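Local coordinates for protein stn1 (Schizosaccharomyces pombe, PDB 3KF6) that binds single-stranded telomeric DNA, interacts with Ten1 and is required for telomere maintenance, the chain being its N-terminal OB-fold portion, at residues 41-45 against 146-150; 52-57 against 68-73; 90-94 against 120-124. All coordinates share one frame; numbering follows the deposited sequence.

Interaction 1. Residues 41-45 against 146-150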
loop_
_atom_site.group_PDB
_atom_site.type_symbol
_atom_site.label_atom_id
_atom_site.label_comp_id
_atom_site.label_asym_id
_atom_site.label_seq_id
_atom_site.Cartn_x
_atom_site.Cartn_y
_atom_site.Cartn_z
ATOM N N PHE A 41 20.589 7.659 -6.376
ATOM C CA PHE A 41 21.288 6.383 -6.340
ATOM C C PHE A 41 20.752 5.427 -5.287
ATOM O O PHE A 41 20.563 5.794 -4.129
ATOM C CB PHE A 41 22.788 6.602 -6.130
ATOM C CG PHE A 41 23.450 7.335 -7.262
ATOM C CD1 PHE A 41 23.327 8.716 -7.376
ATOM C CD2 PHE A 41 24.164 6.642 -8.231
ATOM C CE1 PHE A 41 23.907 9.397 -8.447
ATOM C CE2 PHE A 41 24.748 7.314 -9.306
ATOM C CZ PHE A 41 24.617 8.692 -9.412
ATOM N N TRP A 42 20.503 4.192 -5.712
ATOM C CA TRP A 42 19.998 3.150 -4.830
ATOM C C TRP A 42 20.957 1.970 -4.936
ATOM O O TRP A 42 21.084 1.361 -5.996
ATOM C CB TRP A 42 18.580 2.744 -5.257
ATOM C CG TRP A 42 17.925 1.739 -4.344
ATOM C CD1 TRP A 42 18.009 1.691 -2.981
ATOM C CD2 TRP A 42 17.065 0.659 -4.731
ATOM N NE1 TRP A 42 17.256 0.645 -2.495
ATOM C CE2 TRP A 42 16.667 -0.004 -3.548
ATOM C CE3 TRP A 42 16.592 0.187 -5.962
ATOM C CZ2 TRP A 42 15.815 -1.115 -3.560
ATOM C CZ3 TRP A 42 15.745 -0.919 -5.975
ATOM C CH2 TRP A 42 15.368 -1.556 -4.779
ATOM N N MET A 43 21.637 1.666 -3.836
ATOM C CA MET A 43 22.610 0.581 -3.800
ATOM C C MET A 43 23.705 0.827 -4.834
ATOM O O MET A 43 24.292 -0.114 -5.368
ATOM C CB MET A 43 21.934 -0.767 -4.071
ATOM C CG MET A 43 20.929 -1.182 -3.011
ATOM S SD MET A 43 20.401 -2.899 -3.206
ATOM C CE MET A 43 19.118 -2.721 -4.438
ATOM N N GLY A 44 23.970 2.103 -5.111
ATOM C CA GLY A 44 24.998 2.463 -6.072
ATOM C C GLY A 44 24.490 2.573 -7.496
ATOM O O GLY A 44 25.210 3.019 -8.389
ATOM N N PHE A 45 23.243 2.171 -7.710
ATOM C CA PHE A 45 22.640 2.216 -9.035
ATOM C C PHE A 45 21.909 3.533 -9.277
ATOM O O PHE A 45 21.203 4.028 -8.401
ATOM C CB PHE A 45 21.659 1.053 -9.192
ATOM C CG PHE A 45 22.300 -0.304 -9.071
ATOM C CD1 PHE A 45 21.611 -1.360 -8.483
ATOM C CD2 PHE A 45 23.583 -0.532 -9.561
ATOM C CE1 PHE A 45 22.191 -2.625 -8.383
ATOM C CE2 PHE A 45 24.171 -1.792 -9.467
ATOM C CZ PHE A 45 23.473 -2.840 -8.877
ATOM N N LEU A 146 19.022 -6.855 -7.647
ATOM C CA LEU A 146 19.884 -5.680 -7.609
ATOM C C LEU A 146 20.883 -5.771 -6.460
ATOM O O LEU A 146 22.030 -5.346 -6.594
ATOM C CB LEU A 146 19.063 -4.394 -7.482
ATOM C CG LEU A 146 18.313 -3.910 -8.726
ATOM C CD1 LEU A 146 17.812 -2.489 -8.484
ATOM C CD2 LEU A 146 19.235 -3.928 -9.936
ATOM N N THR A 147 20.451 -6.332 -5.335
ATOM C CA THR A 147 21.323 -6.478 -4.172
ATOM C C THR A 147 22.506 -7.392 -4.497
ATOM O O THR A 147 23.641 -7.100 -4.119
ATOM C CB THR A 147 20.558 -7.066 -2.965
ATOM O OG1 THR A 147 19.469 -6.204 -2.617
ATOM C CG2 THR A 147 21.484 -7.204 -1.765
ATOM N N LYS A 148 22.237 -8.493 -5.195
ATOM C CA LYS A 148 23.283 -9.439 -5.571
ATOM C C LYS A 148 24.283 -8.789 -6.519
ATOM O O LYS A 148 25.496 -8.938 -6.359
ATOM C CB LYS A 148 22.669 -10.684 -6.227
ATOM C CG LYS A 148 21.747 -11.480 -5.322
ATOM C CD LYS A 148 21.267 -12.752 -6.000
ATOM C CE LYS A 148 20.396 -13.569 -5.061
ATOM N NZ LYS A 148 19.980 -14.862 -5.666
ATOM N N ILE A 149 23.762 -8.075 -7.510
ATOM C CA ILE A 149 24.605 -7.393 -8.485
ATOM C C ILE A 149 25.493 -6.379 -7.782
ATOM O O ILE A 149 26.695 -6.307 -8.034
ATOM C CB ILE A 149 23.757 -6.654 -9.537
ATOM C CG1 ILE A 149 22.926 -7.660 -10.331
ATOM C CG2 ILE A 149 24.658 -5.851 -10.467
ATOM C CD1 ILE A 149 21.942 -7.019 -11.285
ATOM N N SER A 150 24.892 -5.599 -6.889
ATOM C CA SER A 150 25.622 -4.586 -6.142
ATOM C C SER A 150 26.736 -5.206 -5.307
ATOM O O SER A 150 27.817 -4.632 -5.183
ATOM C CB SER A 150 24.668 -3.812 -5.230
ATOM O OG SER A 150 25.370 -2.867 -4.443
#

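Interaction 2. Residues 52-57 against 68-73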
loop_
_atom_site.group_PDB
_atom_site.type_symbol
_atom_site.label_atom_id
_atom_site.label_comp_id
_atom_site.label_asym_id
_atom_site.label_seq_id
_atom_site.Cartn_x
_atom_site.Cartn_y
_atom_site.Cartn_z
ATOM N N ILE A 52 5.459 2.410 -8.360
ATOM C CA ILE A 52 5.032 2.003 -7.028
ATOM C C ILE A 52 3.586 1.526 -7.092
ATOM O O ILE A 52 2.843 1.879 -8.015
ATOM C CB ILE A 52 5.176 3.155 -5.981
ATOM C CG1 ILE A 52 4.323 4.369 -6.365
ATOM C CG2 ILE A 52 6.634 3.572 -5.870
ATOM C CD1 ILE A 52 2.930 4.336 -5.807
ATOM N N VAL A 53 3.201 0.695 -6.127
ATOM C CA VAL A 53 1.846 0.161 -6.075
ATOM C C VAL A 53 1.360 0.148 -4.634
ATOM O O VAL A 53 2.034 -0.391 -3.753
ATOM C CB VAL A 53 1.785 -1.295 -6.607
ATOM C CG1 VAL A 53 0.380 -1.849 -6.413
ATOM C CG2 VAL A 53 2.167 -1.344 -8.080
ATOM N N GLY A 54 0.188 0.723 -4.394
ATOM C CA GLY A 54 -0.338 0.753 -3.039
ATOM C C GLY A 54 -1.725 1.355 -3.000
ATOM O O GLY A 54 -2.259 1.734 -4.042
ATOM N N TYR A 55 -2.323 1.441 -1.816
ATOM C CA TYR A 55 -3.664 2.012 -1.721
ATOM C C TYR A 55 -3.577 3.494 -1.367
ATOM O O TYR A 55 -2.591 3.946 -0.785
ATOM C CB TYR A 55 -4.521 1.263 -0.680
ATOM C CG TYR A 55 -4.123 1.475 0.766
ATOM C CD1 TYR A 55 -3.190 0.639 1.387
ATOM C CD2 TYR A 55 -4.651 2.537 1.503
ATOM C CE1 TYR A 55 -2.786 0.863 2.713
ATOM C CE2 TYR A 55 -4.253 2.769 2.827
ATOM C CZ TYR A 55 -3.320 1.931 3.418
ATOM O OH TYR A 55 -2.890 2.196 4.701
ATOM N N ILE A 56 -4.610 4.244 -1.737
ATOM C CA ILE A 56 -4.648 5.678 -1.480
ATOM C C ILE A 56 -5.046 5.968 -0.044
ATOM O O ILE A 56 -6.146 5.620 0.390
ATOM C CB ILE A 56 -5.635 6.373 -2.436
ATOM C CG1 ILE A 56 -5.141 6.225 -3.875
ATOM C CG2 ILE A 56 -5.764 7.857 -2.075
ATOM C CD1 ILE A 56 -6.150 6.666 -4.906
ATOM N N ALA A 57 -4.145 6.612 0.689
ATOM C CA ALA A 57 -4.395 6.941 2.081
ATOM C C ALA A 57 -5.004 8.326 2.204
ATOM O O ALA A 57 -5.727 8.613 3.161
ATOM C CB ALA A 57 -3.098 6.872 2.877
ATOM N N LEU A 68 -1.682 12.504 -4.222
ATOM C CA LEU A 68 -2.225 11.288 -3.640
ATOM C C LEU A 68 -1.170 10.680 -2.722
ATOM O O LEU A 68 -0.036 10.454 -3.141
ATOM C CB LEU A 68 -2.570 10.267 -4.733
ATOM C CG LEU A 68 -3.734 10.543 -5.683
ATOM C CD1 LEU A 68 -3.913 9.359 -6.618
ATOM C CD2 LEU A 68 -4.998 10.782 -4.888
ATOM N N THR A 69 -1.533 10.430 -1.468
ATOM C CA THR A 69 -0.594 9.802 -0.551
ATOM C C THR A 69 -0.878 8.309 -0.680
ATOM O O THR A 69 -2.017 7.871 -0.490
ATOM C CB THR A 69 -0.814 10.254 0.904
ATOM O OG1 THR A 69 -0.561 11.663 1.007
ATOM C CG2 THR A 69 0.142 9.519 1.836
ATOM N N VAL A 70 0.154 7.536 -1.010
ATOM C CA VAL A 70 0.003 6.096 -1.219
ATOM C C VAL A 70 0.769 5.284 -0.184
ATOM O O VAL A 70 1.890 5.634 0.185
ATOM C CB VAL A 70 0.491 5.717 -2.636
ATOM C CG1 VAL A 70 0.330 4.215 -2.879
ATOM C CG2 VAL A 70 -0.303 6.514 -3.678
ATOM N N ASP A 71 0.152 4.195 0.273
ATOM C CA ASP A 71 0.757 3.316 1.268
ATOM C C ASP A 71 0.874 1.904 0.706
ATOM O O ASP A 71 -0.122 1.331 0.278
ATOM C CB ASP A 71 -0.120 3.288 2.527
ATOM C CG ASP A 71 0.477 2.452 3.645
ATOM O OD1 ASP A 71 1.674 2.117 3.561
ATOM O OD2 ASP A 71 -0.246 2.145 4.621
ATOM N N ASP A 72 2.084 1.352 0.691
ATOM C CA ASP A 72 2.266 -0.019 0.219
ATOM C C ASP A 72 2.647 -0.943 1.387
ATOM O O ASP A 72 3.106 -2.067 1.180
ATOM C CB ASP A 72 3.325 -0.080 -0.890
ATOM C CG ASP A 72 4.702 0.298 -0.407
ATOM O OD1 ASP A 72 4.829 0.690 0.772
ATOM O OD2 ASP A 72 5.662 0.207 -1.211
ATOM N N CYS A 73 2.436 -0.446 2.608
ATOM C CA CYS A 73 2.717 -1.178 3.847
ATOM C C CYS A 73 4.193 -1.442 4.086
ATOM O O CYS A 73 4.547 -2.273 4.923
ATOM C CB CYS A 73 1.964 -2.514 3.875
ATOM S SG CYS A 73 0.168 -2.354 3.738
HETATM O O HOH W 1 5.360 0.094 -4.057
#

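Interaction 3. Residues 90-94 against 120-124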
loop_
_atom_site.group_PDB
_atom_site.type_symbol
_atom_site.label_atom_id
_atom_site.label_comp_id
_atom_site.label_asym_id
_atom_site.label_seq_id
_atom_site.Cartn_x
_atom_site.Cartn_y
_atom_site.Cartn_z
ATOM N N MET A 90 -5.228 12.772 -17.004
ATOM C CA MET A 90 -4.756 11.928 -15.912
ATOM C C MET A 90 -5.030 12.556 -14.554
ATOM O O MET A 90 -5.391 11.860 -13.603
ATOM C CB MET A 90 -3.255 11.649 -16.056
ATOM C CG MET A 90 -2.672 10.827 -14.908
ATOM S SD MET A 90 -0.934 10.420 -15.131
ATOM C CE MET A 90 -0.173 12.064 -15.022
ATOM N N SER A 91 -4.857 13.870 -14.461
ATOM C CA SER A 91 -5.087 14.573 -13.206
ATOM C C SER A 91 -6.541 14.434 -12.776
ATOM O O SER A 91 -6.839 14.283 -11.588
ATOM C CB SER A 91 -4.725 16.052 -13.353
ATOM O OG SER A 91 -3.346 16.210 -13.639
ATOM N N LYS A 92 -7.449 14.485 -13.744
ATOM C CA LYS A 92 -8.865 14.356 -13.443
ATOM C C LYS A 92 -9.161 12.958 -12.905
ATOM O O LYS A 92 -9.892 12.801 -11.930
ATOM C CB LYS A 92 -9.700 14.619 -14.695
ATOM C CG LYS A 92 -11.190 14.602 -14.434
ATOM C CD LYS A 92 -11.972 15.006 -15.663
ATOM C CE LYS A 92 -13.450 15.100 -15.351
ATOM N NZ LYS A 92 -14.200 15.637 -16.510
ATOM N N ARG A 93 -8.590 11.946 -13.548
ATOM C CA ARG A 93 -8.784 10.568 -13.119
ATOM C C ARG A 93 -8.228 10.383 -11.710
ATOM O O ARG A 93 -8.764 9.610 -10.917
ATOM C CB ARG A 93 -8.063 9.613 -14.069
ATOM C CG ARG A 93 -8.623 9.569 -15.478
ATOM C CD ARG A 93 -7.643 8.860 -16.388
ATOM N NE ARG A 93 -7.211 7.589 -15.815
ATOM C CZ ARG A 93 -5.955 7.159 -15.823
ATOM N NH1 ARG A 93 -5.000 7.898 -16.374
ATOM N NH2 ARG A 93 -5.652 5.992 -15.274
ATOM N N ALA A 94 -7.148 11.096 -11.409
ATOM C CA ALA A 94 -6.510 11.007 -10.100
ATOM C C ALA A 94 -7.424 11.432 -8.958
ATOM O O ALA A 94 -7.526 10.730 -7.955
ATOM C CB ALA A 94 -5.233 11.841 -10.081
ATOM N N ALA A 120 4.033 11.904 -10.981
ATOM C CA ALA A 120 3.396 10.911 -11.835
ATOM C C ALA A 120 3.425 11.217 -13.325
ATOM O O ALA A 120 3.181 12.350 -13.740
ATOM C CB ALA A 120 1.950 10.702 -11.390
ATOM N N GLN A 121 3.724 10.193 -14.118
ATOM C CA GLN A 121 3.735 10.319 -15.571
ATOM C C GLN A 121 2.513 9.567 -16.081
ATOM O O GLN A 121 1.914 9.930 -17.094
ATOM C CB GLN A 121 5.007 9.724 -16.173
ATOM C CG GLN A 121 4.985 9.730 -17.696
ATOM C CD GLN A 121 6.315 9.362 -18.314
ATOM O OE1 GLN A 121 7.258 10.153 -18.302
ATOM N NE2 GLN A 121 6.402 8.150 -18.851
ATOM N N SER A 122 2.142 8.512 -15.362
ATOM C CA SER A 122 0.972 7.720 -15.711
ATOM C C SER A 122 0.602 6.826 -14.542
ATOM O O SER A 122 1.439 6.532 -13.686
ATOM C CB SER A 122 1.243 6.852 -16.947
ATOM O OG SER A 122 2.160 5.811 -16.667
ATOM N N PHE A 123 -0.662 6.426 -14.488
ATOM C CA PHE A 123 -1.112 5.534 -13.433
ATOM C C PHE A 123 -2.357 4.793 -13.873
ATOM O O PHE A 123 -3.036 5.183 -14.827
ATOM C CB PHE A 123 -1.405 6.296 -12.130
ATOM C CG PHE A 123 -2.821 6.811 -12.016
ATOM C CD1 PHE A 123 -3.217 7.967 -12.685
ATOM C CD2 PHE A 123 -3.755 6.140 -11.231
ATOM C CE1 PHE A 123 -4.523 8.450 -12.568
ATOM C CE2 PHE A 123 -5.066 6.612 -11.106
ATOM C CZ PHE A 123 -5.449 7.773 -11.777
ATOM N N GLU A 124 -2.650 3.709 -13.175
ATOM C CA GLU A 124 -3.827 2.930 -13.480
ATOM C C GLU A 124 -4.358 2.418 -12.163
ATOM O O GLU A 124 -3.584 2.101 -11.260
ATOM C CB GLU A 124 -3.474 1.751 -14.389
ATOM C CG GLU A 124 -2.556 0.727 -13.749
ATOM C CD GLU A 124 -2.284 -0.463 -14.653
ATOM O OE1 GLU A 124 -3.259 -1.082 -15.130
ATOM O OE2 GLU A 124 -1.096 -0.783 -14.877
HETATM O O HOH W 2 -2.153 7.401 -16.891
#

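Interaction 1. Residues 41-45 against 146-150
M43 and F45 press against L146, T147 and S150 where a beta hairpin meets the flank of helix 130-153. The hairpin, strands 40-42 and 45-47, is closed by a type I' turn from W42 to F45, with M43 and G44 at its corners in left-handed backbone conformations. G44 suits its corner because a CB there would jam against the carbonyl O of M43.

The side chain of M43 runs from the turn to the helix. Its CB lies 4.0 Å from S150 OG; SD then reaches T147 OG1 at 3.5 Å, a hydroxyl already bonded to the carbonyl of K143. The bend at chi3 (-83°) turns CE between the W42 ring, over whose centre it sits, and L146 CB at 3.5 Å, a tight carbon pair. The unbranched, bendable methionine chain lets SD touch T147 while CE turns to L146 and the W42 ring.

F45 brings the rim of its ring to the helix: CE1 meets L146 CD2 at 3.6 Å, and CZ touches I149 CG2 at the same distance. L146 O lies at the ring edge, near its plane, while also accepting the helical bond from S150 N. Shortening F45 to an alanine would probably open a gap beside L146 CD2 and I149 CG2 and leave L146 O without its aromatic neighbour. The other branch of L146, CD1, meets W42 CZ3. The one hydrogen bond of the contact runs from S150 OG to M43 O, 3.1 Å long and tilted 26° from the carbonyl plane.

Interaction 2. Residues 52-57 against 68-73
Y55 and D71 form an antiparallel hydrogen-bonded pair, each backbone N donating to the other's carbonyl O over 3.0 Å. The bond from D71 N is the straighter of the two. Two residues on, A57 N donates to T69 O at 2.7 Å. Y55 and D71 also meet through their side chains, which run side by side: Y55 OH lies 2.6 Å from D71 OD2 in a weak hydrogen bond whose proton has another acceptor within reach. D71 CB sits over a face of the tyrosine ring, 4.0 Å from its centroid, a CH-pi contact. The buried carboxylate is well supplied with donors: OD1 takes C73 N in an Asx turn as well as S6 OG of the Ten1 chain, and OD2 takes A7 N of that chain. Aspartate, short and charged, is thus suited to joining hairpin and partner, and these donors would probably stabilise its anionic form.

Beyond D71, water 1 bridges V53 N and D72 OD2, and the D72 carboxylate also binds S74 and I23. G54 comes close to the D71 carbonyl, and a CB there would stand only 2.5 Å from D71 O, so the site has no space for a side chain. V70 CG1 packs against the bare G54 CA at 3.5 Å. I52 CD1 meets V70 CG1 tip to tip, and I56 CD1 touches L68 CD1.

The short segments cross at 120°, the strong twist expected where the long first strand of an OB barrel curls. V70 and I56 pack on V103 of strand 102-110, L68 and V70 on strand 77-83, and V53 on E132, A135 and R139 of helix 130-153. The Y55 and D71 face meets Ten1.

Interaction 3. Residues 90-94 against 120-124
Two torsions bring F123 and R93 together. The phenylalanine CG stands between the backbone N and the carbonyl carbon, with chi1 at 89°, which sends its ring toward helix 88-94. The arginine chain bends at chi3 (50°), folding its guanidinium back over one ring face. The two groups stack with planes 10° apart and centres 4.3 Å apart, an off-centre cation-pi contact displaced toward the ring's rim. From this flat pose NH2 also donates to F123 O at 2.8 Å; the N-H points almost straight at the oxygen, which it meets from above the carbonyl plane. Water 2 completes the grip, accepting from R93 NH1 at 2.9 Å and from F123 N at 3.0 Å. Arginine suits the place because its flat charged group can stack and donate at once.

In the chain the helix comes between strands 77-83 and 102-110, the place of the helix between the third and fourth strands of an OB fold. F123, on the last strand of the barrel, packs its ring against the helix and meets F82 edge to face. At the edge of its ring, M90 CG touches F123 CD1 at 3.7 Å. The unbranched methionine runs on past it to S122, its SD 3.4 Å from S122 CA, beside a classic beta bulge in which Q121 and S122 both face F106. Small A94 lets the ring close in, F123 CZ lying 3.8 Å from A94 N.

Overall arrangement
Interaction 2 is the buried one, part of the hairpin that builds the OB barrel, whereas interaction 1 lies at the surface and interaction 3 is partly buried. Interactions 2 and 3, with centres about 14 Å apart, touch: L68 CD2 packs 4.0 Å from A94 O, and both bring side chains to F82. Interaction 1 lies about 24 Å from interaction 2 between centres, yet helix 130-153 links them, covering V53 at one place and the 41-45 turn at another. The chemistry follows position: paired backbones and a carboxylate shared with Ten1 in interaction 2, a cation-pi stack in interaction 3, mainly apolar contacts and one hydroxyl bond in interaction 1.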